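PDB 4AIP: Fe-regulated protein B from Neisseria meningitidis, which is a TonB-dependent transporter of the meningococcal outer membrane that takes up iron, probably in siderophore-bound form. Local coordinates for residues E426-V429 against H430-L434; V72-Q75 against Q76-S80. All blocks are in the same frame, centred on the assembly; numbering follows the deposited sequence.

Overall arrangement
Interaction 1 (426-434) and interaction 2 (72-80) are both short local contacts, each where a helix meets a non-helical stretch. Interaction 2 belongs to the plug domain and spans the short helix 74-77, from its N-cap at Thr73 to the turn that follows. Interaction 1 belongs to the barrel portion of the chain and covers the end of helix 420-431, between strands 376-390 and 438-452. They lie on opposite sides of the chain's centre, the centre of interaction 2 about 19 Å and that of interaction 1 about 36 Å from it. Their centres are about 54 Å apart and their nearest atoms about 42 Å. Both lie away from the bound detergent and from Arg276, which binds L-glutamate in a structure of this protein.

Interaction 1 of 2, residues E426-V429 against H430-L434; sequences EDTV and HAYKL
The last turn of helix 420-431 forms this contact, where the helix gives way to the chain that leads into strand 438-452. His430 N donates to Glu426 O at 3.3 Å, an almost straight bond (170°) of the alpha-helical i to i-4 kind. From here three-residue bonds are the stronger ones. Ala431 N reaches Thr428 O at 2.9 Å, and Tyr432 N reaches Val429 O at 2.9 Å. Both N-H groups keep weak four-residue bonds, to Asp427 O and Thr428 O. This mixed 3-10 and alpha-helical pattern is consistent with a fraying helix end.

The His430 ring lies with one face over Glu426 O. Its ND1 is 2.9 Å from Glu426 O, but the angle is poor for a hydrogen bond. With CG anti to its own carbonyl carbon (chi1 -56°), the ring is turned back along the helix. His430 NE2 hydrogen-bonds to Phe399 O, which limits the ring's rotation. The Tyr432 ring turns an edge to Val429 O, and its CD2 is 3.5 Å from Thr428 O.

Glu426 OE2 forms a salt bridge with Arg423, three residues earlier on the same helix. Val429 packs on the loop residue Phe399, while Tyr432 and Leu434 rest on Ile522 of strand 522-525.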
loop_
_atom_site.group_PDB
_atom_site.type_symbol
_atom_site.label_atom_id
_atom_site.label_comp_id
_atom_site.label_asym_id
_atom_site.label_seq_id
_atom_site.Cartn_x
_atom_site.Cartn_y
_atom_site.Cartn_z
ATOM N N GLU B 426 -9.294 42.041 15.181
ATOM C CA GLU B 426 -8.282 41.082 15.554
ATOM C C GLU B 426 -8.506 40.555 16.957
ATOM O O GLU B 426 -8.437 39.328 17.201
ATOM C CB GLU B 426 -6.902 41.748 15.480
ATOM C CG GLU B 426 -6.045 41.433 14.259
ATOM C CD GLU B 426 -4.695 42.090 14.383
ATOM O OE1 GLU B 426 -4.252 42.368 15.528
ATOM O OE2 GLU B 426 -4.087 42.361 13.339
ATOM N N ASP B 427 -8.779 41.471 17.886
ATOM C CA ASP B 427 -8.978 41.033 19.268
ATOM C C ASP B 427 -10.231 40.214 19.454
ATOM O O ASP B 427 -10.222 39.313 20.297
ATOM C CB ASP B 427 -8.864 42.176 20.268
ATOM C CG ASP B 427 -7.421 42.694 20.365
ATOM O OD1 ASP B 427 -6.507 41.827 20.277
ATOM O OD2 ASP B 427 -7.214 43.939 20.505
ATOM N N THR B 428 -11.269 40.480 18.633
ATOM C CA THR B 428 -12.522 39.686 18.655
ATOM C C THR B 428 -12.297 38.219 18.192
ATOM O O THR B 428 -12.657 37.257 18.881
ATOM C CB THR B 428 -13.651 40.362 17.825
ATOM O OG1 THR B 428 -13.519 41.786 17.896
ATOM C CG2 THR B 428 -15.064 39.935 18.328
ATOM N N VAL B 429 -11.698 38.047 17.025
ATOM C CA VAL B 429 -11.517 36.708 16.502
ATOM C C VAL B 429 -10.772 35.871 17.554
ATOM O O VAL B 429 -11.269 34.814 17.954
ATOM C CB VAL B 429 -10.813 36.721 15.122
ATOM C CG1 VAL B 429 -10.488 35.301 14.644
ATOM C CG2 VAL B 429 -11.685 37.424 14.085
ATOM N N HIS B 430 -9.622 36.379 18.031
ATOM C CA HIS B 430 -8.814 35.713 19.072
ATOM C C HIS B 430 -9.574 35.325 20.326
ATOM O O HIS B 430 -9.226 34.343 20.981
ATOM C CB HIS B 430 -7.590 36.549 19.416
ATOM C CG HIS B 430 -6.737 36.857 18.234
ATOM N ND1 HIS B 430 -6.010 38.019 18.126
ATOM C CD2 HIS B 430 -6.542 36.178 17.076
ATOM C CE1 HIS B 430 -5.374 38.025 16.965
ATOM N NE2 HIS B 430 -5.688 36.922 16.304
ATOM N N ALA B 431 -10.630 36.081 20.614
ATOM C CA ALA B 431 -11.462 35.933 21.793
ATOM C C ALA B 431 -12.438 34.768 21.684
ATOM O O ALA B 431 -12.999 34.334 22.688
ATOM C CB ALA B 431 -12.238 37.223 22.019
ATOM N N TYR B 432 -12.662 34.266 20.473
ATOM C CA TYR B 432 -13.564 33.139 20.293
ATOM C C TYR B 432 -12.856 31.880 20.609
ATOM O O TYR B 432 -11.633 31.696 20.334
ATOM C CB TYR B 432 -14.037 33.011 18.880
ATOM C CG TYR B 432 -15.268 33.779 18.623
ATOM C CD1 TYR B 432 -16.508 33.299 19.046
ATOM C CD2 TYR B 432 -15.217 35.029 17.989
ATOM C CE1 TYR B 432 -17.678 34.021 18.806
ATOM C CE2 TYR B 432 -16.379 35.757 17.761
ATOM C CZ TYR B 432 -17.609 35.237 18.159
ATOM O OH TYR B 432 -18.772 35.949 17.916
ATOM N N LYS B 433 -13.638 30.996 21.183
ATOM C CA LYS B 433 -13.204 29.640 21.357
ATOM C C LYS B 433 -14.142 28.799 20.528
ATOM O O LYS B 433 -15.371 28.716 20.796
ATOM C CB LYS B 433 -13.312 29.238 22.828
ATOM C CG LYS B 433 -12.792 30.322 23.787
ATOM C CD LYS B 433 -13.787 30.550 24.962
ATOM C CE LYS B 433 -13.555 29.427 26.038
ATOM N NZ LYS B 433 -14.578 29.548 27.145
ATOM N N LEU B 434 -13.570 28.169 19.525
ATOM C CA LEU B 434 -14.400 27.555 18.525
ATOM C C LEU B 434 -14.600 26.087 18.779
ATOM O O LEU B 434 -13.742 25.443 19.348
ATOM C CB LEU B 434 -13.802 27.794 17.148
ATOM C CG LEU B 434 -13.560 29.241 16.760
ATOM C CD1 LEU B 434 -12.845 29.300 15.419
ATOM C CD2 LEU B 434 -14.882 29.995 16.649
#

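Interaction 2 of 2, residues V72-Q75 against Q76-S80; sequences VTLQ and QKDES
Gln76 and Thr73 form a capping box at the start of helix 74-77. Gln76 N donates weakly to Thr73 OG1 at 3.3 Å. In return, Gln76 OE1 accepts from Thr73 N at 3.1 Å, with the donor tilted 29° from the amide carbonyl plane. Thr73 OG1 sits between its backbone N and carbonyl carbon (chi1 55°), which turns it toward the first turn of the helix. The Gln76 chain runs extended beyond CG and crosses the Thr73 side chain at about a right angle.

Lys77 N binds Thr73 O at 2.7 Å, nearly straight at 175°. The Lys77 CB lies 4.0 Å from Val72 CG1. Farther out the lysine chain bends, and its NZ, 3.2 Å from Leu74 CD1, hydrogen-bonds to Pro141 O.

Asp78 N bonds to Leu74 O at 2.9 Å. Its carboxylate forms a salt bridge with Arg188 of strand 185-194. Glu79 OE2 comes 3.1 Å from Gln75 OE1; both are acceptors, so the approach is probably unfavourable in itself. Lys695 NZ, salt-bridged to Glu79 OE2, would offset it, and Gln75 NE2 bonds weakly to Asp700. Ser80 closes a type I turn begun at Lys77.

Val72, near the end of strand 67-73, where the chain turns a corner, bonds through its backbone to Val147 of strand 144-151. Val72 and Lys77 also pack on Leu88 of helix 85-88, while Asp78 and Glu79 touch Asn703 of barrel strand 702-709.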
loop_
_atom_site.group_PDB
_atom_site.type_symbol
_atom_site.label_atom_id
_atom_site.label_comp_id
_atom_site.label_asym_id
_atom_site.label_seq_id
_atom_site.Cartn_x
_atom_site.Cartn_y
_atom_site.Cartn_z
ATOM N N VAL B 72 -28.827 3.036 -15.211
ATOM C CA VAL B 72 -27.750 2.109 -15.441
ATOM C C VAL B 72 -28.040 0.862 -14.657
ATOM O O VAL B 72 -28.343 0.929 -13.484
ATOM C CB VAL B 72 -26.417 2.689 -14.961
ATOM C CG1 VAL B 72 -25.310 1.738 -15.285
ATOM C CG2 VAL B 72 -26.185 4.078 -15.584
ATOM N N THR B 73 -27.958 -0.275 -15.322
ATOM C CA THR B 73 -28.073 -1.519 -14.637
ATOM C C THR B 73 -26.686 -2.126 -14.626
ATOM O O THR B 73 -25.821 -1.823 -15.468
ATOM C CB THR B 73 -29.025 -2.553 -15.284
ATOM O OG1 THR B 73 -28.688 -2.787 -16.605
ATOM C CG2 THR B 73 -30.240 -2.100 -15.464
ATOM N N LEU B 74 -26.472 -2.992 -13.652
ATOM C CA LEU B 74 -25.220 -3.704 -13.539
ATOM C C LEU B 74 -24.882 -4.492 -14.833
ATOM O O LEU B 74 -23.730 -4.576 -15.234
ATOM C CB LEU B 74 -25.292 -4.704 -12.381
ATOM C CG LEU B 74 -23.972 -5.418 -12.115
ATOM C CD1 LEU B 74 -22.884 -4.406 -11.759
ATOM C CD2 LEU B 74 -24.134 -6.373 -10.947
ATOM N N GLN B 75 -25.872 -5.102 -15.447
ATOM C CA GLN B 75 -25.612 -5.929 -16.572
ATOM C C GLN B 75 -25.204 -5.026 -17.776
ATOM O O GLN B 75 -24.290 -5.358 -18.548
ATOM C CB GLN B 75 -26.862 -6.759 -16.812
ATOM C CG GLN B 75 -27.398 -6.706 -18.225
ATOM C CD GLN B 75 -26.749 -7.786 -19.047
ATOM O OE1 GLN B 75 -25.546 -7.737 -19.350
ATOM N NE2 GLN B 75 -27.527 -8.814 -19.366
ATOM N N GLN B 76 -25.832 -3.853 -17.891
ATOM C CA GLN B 76 -25.409 -2.872 -18.860
ATOM C C GLN B 76 -24.061 -2.373 -18.549
ATOM O O GLN B 76 -23.219 -2.370 -19.431
ATOM C CB GLN B 76 -26.304 -1.647 -18.827
ATOM C CG GLN B 76 -27.636 -1.783 -19.528
ATOM C CD GLN B 76 -28.463 -0.466 -19.374
ATOM O OE1 GLN B 76 -28.326 0.294 -18.387
ATOM N NE2 GLN B 76 -29.305 -0.197 -20.368
ATOM N N LYS B 77 -23.837 -1.920 -17.315
ATOM C CA LYS B 77 -22.512 -1.425 -16.866
ATOM C C LYS B 77 -21.343 -2.410 -17.191
ATOM O O LYS B 77 -20.187 -1.982 -17.546
ATOM C CB LYS B 77 -22.596 -1.162 -15.360
ATOM C CG LYS B 77 -21.722 -0.101 -14.845
ATOM C CD LYS B 77 -21.843 -0.081 -13.316
ATOM C CE LYS B 77 -20.832 -1.149 -12.722
ATOM N NZ LYS B 77 -21.374 -1.612 -11.405
ATOM N N ASP B 78 -21.632 -3.727 -17.126
ATOM C CA ASP B 78 -20.578 -4.688 -17.451
ATOM C C ASP B 78 -20.230 -4.688 -18.932
ATOM O O ASP B 78 -19.184 -5.261 -19.309
ATOM C CB ASP B 78 -20.965 -6.118 -17.076
ATOM C CG ASP B 78 -20.917 -6.394 -15.565
ATOM O OD1 ASP B 78 -20.305 -5.613 -14.771
ATOM O OD2 ASP B 78 -21.538 -7.425 -15.235
ATOM N N GLU B 79 -21.097 -4.080 -19.769
ATOM C CA GLU B 79 -20.819 -4.008 -21.207
ATOM C C GLU B 79 -20.165 -2.696 -21.601
ATOM O O GLU B 79 -19.886 -2.430 -22.779
ATOM C CB GLU B 79 -22.093 -4.210 -22.001
ATOM C CG GLU B 79 -22.730 -5.582 -21.776
ATOM C CD GLU B 79 -24.120 -5.677 -22.336
ATOM O OE1 GLU B 79 -24.639 -4.670 -22.897
ATOM O OE2 GLU B 79 -24.716 -6.772 -22.208
ATOM N N SER B 80 -19.965 -1.849 -20.600
ATOM C CA SER B 80 -19.395 -0.522 -20.807
ATOM C C SER B 80 -17.935 -0.541 -20.417
ATOM O O SER B 80 -17.490 -1.402 -19.668
ATOM C CB SER B 80 -20.100 0.469 -19.905
ATOM O OG SER B 80 -19.365 1.703 -19.943
#